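Local coordinates for CELL division protein FTSZ homolog 1 (Methanocaldococcus jannaschii, PDB 1W5B) that binds GTP and probably hydrolyses it while polymerising into the contractile ring that marks the division site and recruits other division proteins, at residues A[160-165]-A[191-196]; A[260-265]-A[297-302]; A[41-46]-A[67-72]. All coordinates share one frame; numbering follows the deposited sequence.

Contact 1 of 3, residues A[160-165]-A[191-196]; sequences LPFVME and PNEKLF. With GTP (guanosine-5'-triphosphate), chain C.
L160 and P191 form a parallel bridge, their CA atoms 4.9 Å apart, closed by N192 N donating to L160 O at 3.2 Å; beyond it both chains leave the sheet. N192 then sets its CB over one face of the F162 ring, 3.6 Å from the centroid and only 5° off the normal, a CH-pi contact. The same ring is touched at CZ by L195 CD2 (3.9 Å) and at CD1 by F196 CE2 (3.6 Å), the two phenylalanine planes inclined at 57°. Farther along, E193 starts with CG anti to its backbone N (chi1 180°) and bends at the next bond, which brings OE1 to V163 N. That amide donates to OE1 at 2.9 Å, from above the carboxylate plane, while V163 CG2 lies against the carboxyl group. One water links P161 O to E193 N, and a second links E193 OE1 to M164 N. On the nucleotide side E165 reaches out, extended: OE2 accepts from F162 N (3.0 Å) and from the ribose O2', while OE1 takes O3' of GTP at 2.6 Å. The turn that carries F162 thus also steadies the carboxylate that grips the sugar. Around this, F208 of helix 207-227 meets F162 edge-to-face, P161 rests on R169 and A173 of helix 167-183, and the bridge joins the ends of strands 153-160 and 186-191 at the margin of the parallel sheet.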
# COMPACT_ATOMS: atom_id res chain seq x y z
N LEU A 160 -2.78 -2.58 -10.93
CA LEU A 160 -3.54 -2.52 -12.18
C LEU A 160 -3.24 -3.89 -12.79
O LEU A 160 -2.18 -4.45 -12.56
CB LEU A 160 -3.02 -1.38 -13.07
CG LEU A 160 -3.76 -0.03 -13.10
CD1 LEU A 160 -4.62 0.19 -11.86
CD2 LEU A 160 -2.74 1.08 -13.23
N PRO A 161 -4.18 -4.44 -13.58
CA PRO A 161 -3.96 -5.76 -14.19
C PRO A 161 -2.93 -5.83 -15.30
O PRO A 161 -2.54 -4.82 -15.88
CB PRO A 161 -5.36 -6.12 -14.67
CG PRO A 161 -5.90 -4.79 -15.11
CD PRO A 161 -5.48 -3.88 -13.97
N PHE A 162 -2.47 -7.06 -15.58
CA PHE A 162 -1.51 -7.32 -16.64
C PHE A 162 -2.25 -7.18 -17.95
O PHE A 162 -3.44 -7.43 -18.02
CB PHE A 162 -0.99 -8.75 -16.56
CG PHE A 162 -0.07 -9.01 -15.41
CD1 PHE A 162 1.27 -8.62 -15.47
CD2 PHE A 162 -0.51 -9.73 -14.30
CE1 PHE A 162 2.15 -8.96 -14.45
CE2 PHE A 162 0.36 -10.07 -13.27
CZ PHE A 162 1.70 -9.68 -13.35
N VAL A 163 -1.53 -6.79 -19.00
CA VAL A 163 -2.13 -6.63 -20.32
C VAL A 163 -2.84 -7.91 -20.74
O VAL A 163 -3.95 -7.88 -21.25
CB VAL A 163 -1.05 -6.26 -21.37
CG1 VAL A 163 -1.65 -6.26 -22.76
CG2 VAL A 163 -0.47 -4.89 -21.06
N MET A 164 -2.18 -9.04 -20.51
CA MET A 164 -2.74 -10.34 -20.87
C MET A 164 -4.10 -10.64 -20.24
O MET A 164 -4.70 -11.68 -20.54
CB MET A 164 -1.76 -11.45 -20.47
CG MET A 164 -1.46 -11.46 -18.98
SD MET A 164 -0.50 -12.87 -18.44
CE MET A 164 -1.64 -13.62 -17.29
N GLU A 165 -4.59 -9.76 -19.38
CA GLU A 165 -5.89 -9.99 -18.75
C GLU A 165 -7.06 -9.41 -19.55
O GLU A 165 -8.22 -9.57 -19.16
CB GLU A 165 -5.91 -9.44 -17.32
CG GLU A 165 -4.97 -10.17 -16.36
CD GLU A 165 -5.16 -9.75 -14.91
OE1 GLU A 165 -6.25 -9.99 -14.36
OE2 GLU A 165 -4.21 -9.19 -14.31
N PRO A 191 1.56 -0.83 -11.31
CA PRO A 191 1.22 -1.39 -12.63
C PRO A 191 1.80 -2.78 -12.81
O PRO A 191 2.97 -2.90 -13.18
CB PRO A 191 1.85 -0.40 -13.62
CG PRO A 191 2.21 0.81 -12.78
CD PRO A 191 2.57 0.23 -11.44
N ASN A 192 1.00 -3.82 -12.59
CA ASN A 192 1.49 -5.19 -12.72
C ASN A 192 2.25 -5.45 -14.03
O ASN A 192 3.24 -6.17 -14.04
CB ASN A 192 0.34 -6.19 -12.59
CG ASN A 192 0.07 -6.60 -11.15
OD1 ASN A 192 -0.95 -7.22 -10.85
ND2 ASN A 192 0.99 -6.24 -10.25
N GLU A 193 1.78 -4.86 -15.12
CA GLU A 193 2.42 -5.05 -16.42
C GLU A 193 3.90 -4.68 -16.41
O GLU A 193 4.70 -5.27 -17.14
CB GLU A 193 1.67 -4.24 -17.48
CG GLU A 193 2.25 -4.34 -18.89
CD GLU A 193 2.21 -5.76 -19.46
OE1 GLU A 193 1.36 -6.57 -19.03
OE2 GLU A 193 3.04 -6.04 -20.36
N LYS A 194 4.29 -3.71 -15.58
CA LYS A 194 5.69 -3.30 -15.53
C LYS A 194 6.57 -4.38 -14.92
O LYS A 194 7.79 -4.34 -15.06
CB LYS A 194 5.85 -2.00 -14.73
CG LYS A 194 4.97 -0.85 -15.20
CD LYS A 194 5.19 -0.48 -16.66
CE LYS A 194 6.56 0.11 -16.91
NZ LYS A 194 6.64 0.72 -18.27
N LEU A 195 5.95 -5.35 -14.25
CA LEU A 195 6.71 -6.45 -13.66
C LEU A 195 7.49 -7.22 -14.74
O LEU A 195 8.51 -7.86 -14.44
CB LEU A 195 5.76 -7.41 -12.93
CG LEU A 195 5.41 -7.28 -11.44
CD1 LEU A 195 6.02 -6.06 -10.80
CD2 LEU A 195 3.91 -7.27 -11.30
N PHE A 196 7.02 -7.17 -15.98
CA PHE A 196 7.70 -7.86 -17.07
C PHE A 196 8.97 -7.13 -17.49
O PHE A 196 9.80 -7.68 -18.21
CB PHE A 196 6.76 -8.04 -18.27
CG PHE A 196 5.81 -9.18 -18.12
CD1 PHE A 196 6.29 -10.49 -18.00
CD2 PHE A 196 4.44 -8.97 -18.09
CE1 PHE A 196 5.41 -11.56 -17.86
CE2 PHE A 196 3.54 -10.04 -17.94
CZ PHE A 196 4.03 -11.34 -17.83
PG GTP C . -14.60 -10.88 -8.30
O1G GTP C . -15.18 -10.50 -9.68
O2G GTP C . -14.01 -12.31 -8.31
O3G GTP C . -15.69 -10.86 -7.22
O3B GTP C . -13.46 -9.73 -7.95
PB GTP C . -12.09 -9.80 -7.05
O1B GTP C . -12.11 -10.85 -6.02
O2B GTP C . -11.85 -8.37 -6.59
O3A GTP C . -10.94 -10.17 -8.02
PA GTP C . -9.50 -10.65 -7.78
O1A GTP C . -9.42 -12.13 -7.89
O2A GTP C . -8.93 -10.01 -6.59
O5' GTP C . -8.84 -10.10 -9.16
C5' GTP C . -8.64 -8.71 -9.42
C4' GTP C . -7.28 -8.50 -10.05
O4' GTP C . -6.26 -8.91 -9.12
C3' GTP C . -7.06 -9.38 -11.29
O3' GTP C . -7.50 -8.69 -12.45
C2' GTP C . -5.54 -9.56 -11.32
O2' GTP C . -4.94 -8.40 -11.89
C1' GTP C . -5.19 -9.55 -9.82
N9 GTP C . -4.95 -10.87 -9.23
C8 GTP C . -5.79 -11.99 -9.29
N7 GTP C . -5.44 -12.95 -8.47
C5 GTP C . -4.27 -12.50 -7.90
C6 GTP C . -3.43 -13.07 -6.91
O6 GTP C . -3.43 -14.22 -6.50
N1 GTP C . -2.36 -12.22 -6.55
C2 GTP C . -2.13 -10.96 -7.09
N2 GTP C . -1.02 -10.36 -6.77
N3 GTP C . -2.96 -10.37 -7.94
C4 GTP C . -4.03 -11.15 -8.27
O HOH W 1 -0.54 -3.06 -15.37
O HOH W 2 0.78 -9.32 -19.60

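Contact 2 of 3, residues A[260-265]-A[297-302]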
# COMPACT_ATOMS: atom_id res chain seq x y z
N LYS A 260 28.56 -1.45 -2.66
CA LYS A 260 27.79 -0.26 -2.31
C LYS A 260 26.29 -0.61 -2.24
O LYS A 260 25.48 -0.03 -2.98
CB LYS A 260 28.02 0.85 -3.33
CG LYS A 260 29.32 1.61 -3.14
CD LYS A 260 30.52 0.70 -3.32
CE LYS A 260 31.82 1.45 -3.06
NZ LYS A 260 31.88 2.69 -3.88
N ARG A 261 25.95 -1.55 -1.36
CA ARG A 261 24.57 -2.01 -1.15
C ARG A 261 23.51 -0.92 -1.28
O ARG A 261 22.62 -0.98 -2.12
CB ARG A 261 24.39 -2.59 0.26
CG ARG A 261 25.33 -3.67 0.67
CD ARG A 261 24.85 -4.36 1.95
NE ARG A 261 24.88 -3.51 3.14
CZ ARG A 261 24.72 -3.98 4.38
NH1 ARG A 261 24.51 -5.27 4.56
NH2 ARG A 261 24.77 -3.16 5.43
N ALA A 262 23.61 0.06 -0.39
CA ALA A 262 22.67 1.17 -0.31
C ALA A 262 22.61 2.02 -1.57
O ALA A 262 21.53 2.42 -2.02
CB ALA A 262 23.00 2.04 0.90
N LYS A 263 23.77 2.31 -2.14
CA LYS A 263 23.84 3.13 -3.35
C LYS A 263 23.14 2.42 -4.50
O LYS A 263 22.34 3.03 -5.23
CB LYS A 263 25.29 3.38 -3.73
CG LYS A 263 25.53 4.67 -4.47
CD LYS A 263 25.50 5.84 -3.51
CE LYS A 263 26.25 7.05 -4.05
NZ LYS A 263 26.48 8.07 -2.99
N GLU A 264 23.43 1.14 -4.67
CA GLU A 264 22.83 0.37 -5.76
C GLU A 264 21.34 0.13 -5.53
O GLU A 264 20.53 0.25 -6.44
CB GLU A 264 23.56 -0.97 -5.94
CG GLU A 264 24.89 -0.86 -6.69
CD GLU A 264 25.47 -2.22 -7.08
OE1 GLU A 264 24.69 -3.17 -7.28
OE2 GLU A 264 26.71 -2.32 -7.20
N ALA A 265 20.99 -0.22 -4.30
CA ALA A 265 19.59 -0.47 -3.97
C ALA A 265 18.74 0.73 -4.36
O ALA A 265 17.78 0.60 -5.14
CB ALA A 265 19.44 -0.77 -2.47
N LEU A 297 23.14 3.82 9.99
CA LEU A 297 22.33 5.00 9.70
C LEU A 297 22.91 5.74 8.50
O LEU A 297 22.18 6.38 7.75
CB LEU A 297 22.29 5.91 10.93
CG LEU A 297 21.11 6.87 11.07
CD1 LEU A 297 19.80 6.10 11.01
CD2 LEU A 297 21.23 7.60 12.39
N GLU A 298 24.23 5.65 8.34
CA GLU A 298 24.94 6.31 7.25
C GLU A 298 24.53 5.77 5.87
O GLU A 298 24.44 6.52 4.90
CB GLU A 298 26.45 6.17 7.44
CG GLU A 298 26.94 6.73 8.77
CD GLU A 298 26.60 8.21 8.92
OE1 GLU A 298 26.20 8.61 10.04
OE2 GLU A 298 26.75 8.97 7.94
N GLU A 299 24.29 4.46 5.79
CA GLU A 299 23.87 3.87 4.52
C GLU A 299 22.49 4.43 4.19
O GLU A 299 22.23 4.88 3.07
CB GLU A 299 23.76 2.35 4.62
CG GLU A 299 25.05 1.64 4.94
CD GLU A 299 24.89 0.13 4.96
OE1 GLU A 299 24.84 -0.49 3.87
OE2 GLU A 299 24.81 -0.44 6.06
N ALA A 300 21.61 4.41 5.18
CA ALA A 300 20.26 4.91 5.02
C ALA A 300 20.29 6.37 4.62
O ALA A 300 19.49 6.83 3.80
CB ALA A 300 19.48 4.76 6.32
N ARG A 301 21.23 7.11 5.20
CA ARG A 301 21.37 8.53 4.91
C ARG A 301 21.69 8.73 3.44
O ARG A 301 21.14 9.61 2.79
CB ARG A 301 22.48 9.13 5.76
CG ARG A 301 22.54 10.65 5.73
CD ARG A 301 21.74 11.25 6.87
NE ARG A 301 22.59 12.02 7.77
CZ ARG A 301 23.65 11.54 8.41
NH1 ARG A 301 24.01 10.27 8.25
NH2 ARG A 301 24.35 12.32 9.22
N GLU A 302 22.59 7.91 2.92
CA GLU A 302 23.01 7.98 1.53
C GLU A 302 21.84 7.71 0.59
O GLU A 302 21.73 8.32 -0.48
CB GLU A 302 24.14 6.98 1.28
CG GLU A 302 24.64 6.90 -0.15
CD GLU A 302 25.85 5.99 -0.28
OE1 GLU A 302 25.80 4.86 0.25
OE2 GLU A 302 26.84 6.41 -0.91
O HOH W 3 26.33 0.25 1.55
O HOH W 4 26.31 2.48 -0.69
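E299 faces A262 across two neighbouring helices, 261-265 and 297-302, whose axes come within 8.8 Å and run nearly the same way, with a signed crossing angle of -25°. Its CB begins the contact, meeting A262 CB at 3.8 Å; the small alanine lets the backbones approach closely here. CG then carries the chain on, extended, past V331 of strand 331-338, and brings CD into the plane of the R261 guanidinium, at its edge. The two flat groups are only 4° from coplanar, and R261 grips the carboxylate side-on. E299 OE1 takes NE of R261 at 3.1 Å and OE2 takes NH2 at 2.8 Å, each through its syn lone pair; NH2 adds a weak bond to OE1. A water donates to OE1 as well. OE2 also accepts from T296 N at the start of its own helix, which would fix the carboxylate's rotation and matches one half of a capping box. R261 has a further anionic partner: its NH1 forms a salt bridge with D294. One turn on, E302 leaves with CG anti to the backbone N (chi1 177°) and stays extended, so that OE2 reaches K263 NZ at 2.7 Å, on the anti side. K263 CD lies 3.0 Å from that same OE2, the lysine crossing the glutamate at about a right angle. E302 OE1 is held by a water that accepts from K263 N. Two salt bridges, R261-E299 beside V331 and K263-E302 farther out, with A262 between, thus join a helix pair whose alanines A265 and A300 face the mixed sheet, on V333 and A321. This is the layered alpha/beta build of the FtsZ C-terminal domain, where helix 297-308 makes the crossover between the parallel strands 284-291 and 316-323.

Contact 3 of 3, residues A[41-46]-A[67-72]. With GTP (guanosine-5'-triphosphate), chain C.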
# COMPACT_ATOMS: atom_id res chain seq x y z
N THR A 41 -4.90 -0.04 10.48
CA THR A 41 -5.65 -1.19 10.01
C THR A 41 -5.42 -1.39 8.52
O THR A 41 -5.44 -0.43 7.75
CB THR A 41 -7.17 -1.00 10.26
OG1 THR A 41 -7.40 -0.80 11.66
CG2 THR A 41 -7.95 -2.22 9.79
N VAL A 42 -5.17 -2.63 8.12
CA VAL A 42 -4.96 -2.94 6.72
C VAL A 42 -6.19 -3.70 6.26
O VAL A 42 -6.56 -4.71 6.86
CB VAL A 42 -3.71 -3.81 6.49
CG1 VAL A 42 -3.56 -4.09 5.00
CG2 VAL A 42 -2.47 -3.11 7.02
N VAL A 43 -6.82 -3.22 5.20
CA VAL A 43 -8.02 -3.84 4.66
C VAL A 43 -7.81 -4.40 3.26
O VAL A 43 -7.54 -3.64 2.32
CB VAL A 43 -9.20 -2.83 4.59
CG1 VAL A 43 -10.42 -3.52 4.06
CG2 VAL A 43 -9.48 -2.25 5.96
N GLY A 44 -7.92 -5.72 3.12
CA GLY A 44 -7.77 -6.36 1.83
C GLY A 44 -9.14 -6.74 1.28
O GLY A 44 -9.88 -7.49 1.92
N CYS A 45 -9.49 -6.22 0.10
CA CYS A 45 -10.78 -6.47 -0.53
C CYS A 45 -10.64 -7.39 -1.73
O CYS A 45 -9.74 -7.21 -2.55
CB CYS A 45 -11.40 -5.15 -1.01
SG CYS A 45 -11.26 -3.79 0.17
N GLY A 46 -11.54 -8.36 -1.85
CA GLY A 46 -11.48 -9.29 -2.97
C GLY A 46 -10.41 -10.36 -2.81
O GLY A 46 -9.66 -10.38 -1.83
N VAL A 67 -7.78 -6.81 8.16
CA VAL A 67 -9.19 -7.02 7.85
C VAL A 67 -9.36 -7.48 6.41
O VAL A 67 -8.86 -6.85 5.49
CB VAL A 67 -10.00 -5.73 8.06
CG1 VAL A 67 -11.42 -5.95 7.61
CG2 VAL A 67 -9.95 -5.32 9.52
N ALA A 68 -10.09 -8.57 6.22
CA ALA A 68 -10.33 -9.08 4.87
C ALA A 68 -11.81 -9.02 4.59
O ALA A 68 -12.63 -9.34 5.45
CB ALA A 68 -9.83 -10.51 4.75
N ILE A 69 -12.17 -8.59 3.39
CA ILE A 69 -13.58 -8.53 3.03
C ILE A 69 -13.73 -9.12 1.65
O ILE A 69 -12.85 -9.00 0.81
CB ILE A 69 -14.11 -7.09 3.04
CG1 ILE A 69 -13.56 -6.30 1.85
CG2 ILE A 69 -13.72 -6.40 4.34
CD1 ILE A 69 -14.11 -4.89 1.77
N ASN A 70 -14.85 -9.77 1.41
CA ASN A 70 -15.07 -10.37 0.11
C ASN A 70 -16.54 -10.75 0.01
O ASN A 70 -17.24 -10.84 1.02
CB ASN A 70 -14.18 -11.62 -0.01
CG ASN A 70 -13.83 -11.97 -1.45
OD1 ASN A 70 -12.77 -12.56 -1.70
ND2 ASN A 70 -14.70 -11.63 -2.39
N THR A 71 -16.99 -10.92 -1.22
CA THR A 71 -18.34 -11.35 -1.50
C THR A 71 -18.25 -12.89 -1.52
O THR A 71 -19.14 -13.59 -1.03
CB THR A 71 -18.78 -10.83 -2.87
OG1 THR A 71 -17.73 -11.07 -3.82
CG2 THR A 71 -19.07 -9.34 -2.81
N ASP A 72 -17.16 -13.40 -2.08
CA ASP A 72 -16.90 -14.84 -2.20
C ASP A 72 -16.55 -15.46 -0.84
O ASP A 72 -15.45 -15.26 -0.33
CB ASP A 72 -15.74 -15.06 -3.17
CG ASP A 72 -15.58 -16.51 -3.59
OD1 ASP A 72 -15.66 -17.41 -2.73
OD2 ASP A 72 -15.35 -16.74 -4.80
PG GTP C . -14.60 -10.88 -8.30
O1G GTP C . -15.18 -10.50 -9.68
O2G GTP C . -14.01 -12.31 -8.31
O3G GTP C . -15.69 -10.86 -7.22
O3B GTP C . -13.46 -9.73 -7.95
PB GTP C . -12.09 -9.80 -7.05
O1B GTP C . -12.11 -10.85 -6.02
O2B GTP C . -11.85 -8.37 -6.59
O3A GTP C . -10.94 -10.17 -8.02
PA GTP C . -9.50 -10.65 -7.78
O1A GTP C . -9.42 -12.13 -7.89
O2A GTP C . -8.93 -10.01 -6.59
O5' GTP C . -8.84 -10.10 -9.16
C5' GTP C . -8.64 -8.71 -9.42
C4' GTP C . -7.28 -8.50 -10.05
O4' GTP C . -6.26 -8.91 -9.12
C3' GTP C . -7.06 -9.38 -11.29
O3' GTP C . -7.50 -8.69 -12.45
C2' GTP C . -5.54 -9.56 -11.32
O2' GTP C . -4.94 -8.40 -11.89
C1' GTP C . -5.19 -9.55 -9.82
N9 GTP C . -4.95 -10.87 -9.23
C8 GTP C . -5.79 -11.99 -9.29
N7 GTP C . -5.44 -12.95 -8.47
C5 GTP C . -4.27 -12.50 -7.90
C6 GTP C . -3.43 -13.07 -6.91
O6 GTP C . -3.43 -14.22 -6.50
N1 GTP C . -2.36 -12.22 -6.55
C2 GTP C . -2.13 -10.96 -7.09
N2 GTP C . -1.02 -10.36 -6.77
N3 GTP C . -2.96 -10.37 -7.94
C4 GTP C . -4.03 -11.15 -8.27
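G46 and I69 close the last bond of a parallel strand pair, G46 N donating to I69 O at 3.0 Å, just where the first strand gives way to the nucleotide loop. Behind it I69 N donates to G44 O (2.9 Å), G44 N to V67 O (2.8 Å) and V67 N to V42 O (2.8 Å). V43, C45, V67 and I69 share one face of the sheet. There I69 has CG1 between its backbone N and carbonyl carbon (chi1 72°), which lays CD1 against C45 SG at 3.4 Å, while V43 and V67 stand next to each other, V43 CG2 against V67 CB. At the nucleotide end G46 CA comes to 3.5 Å from GTP O1B; its phi is positive, and a side chain there would run into the phosphate oxygen O2B. N70 puts CG 3.9 Å from G46 CA, flanking this turn. Exchanging N70 for an alanine would take away the group lying against G46, and would probably open a gap beside the turn and let it shift. G44 and G46 are consistent with a Rossmann-type GxGxxG pattern. V43 and I69 pack on V143 of helix 135-149, which covers their face; on the other, V42 meets I53 and L56 of helix 46-59, the crossover of this beta-alpha-beta unit, and strand 124-130 bonds along the far edge of strand 40-45.

Contacts 1 and 3 meet GTP at the C-terminal ends of strands of the same parallel sheet: in contact 1 E165 binds the ribose hydroxyls, while in contact 3 G46 lies beside the beta phosphate. They do not touch each other, their nearest atoms being about 12 Å apart and their centres 22 Å, so the nucleotide itself spans the interval, helped by A48, G99, T135 and D212. Contact 2 belongs to the C-terminal domain and stands apart from the GTP site, with its centre 30 Å from that of contact 1 and 36 Å from that of contact 3, on the opposite side of the chain's centre from the latter.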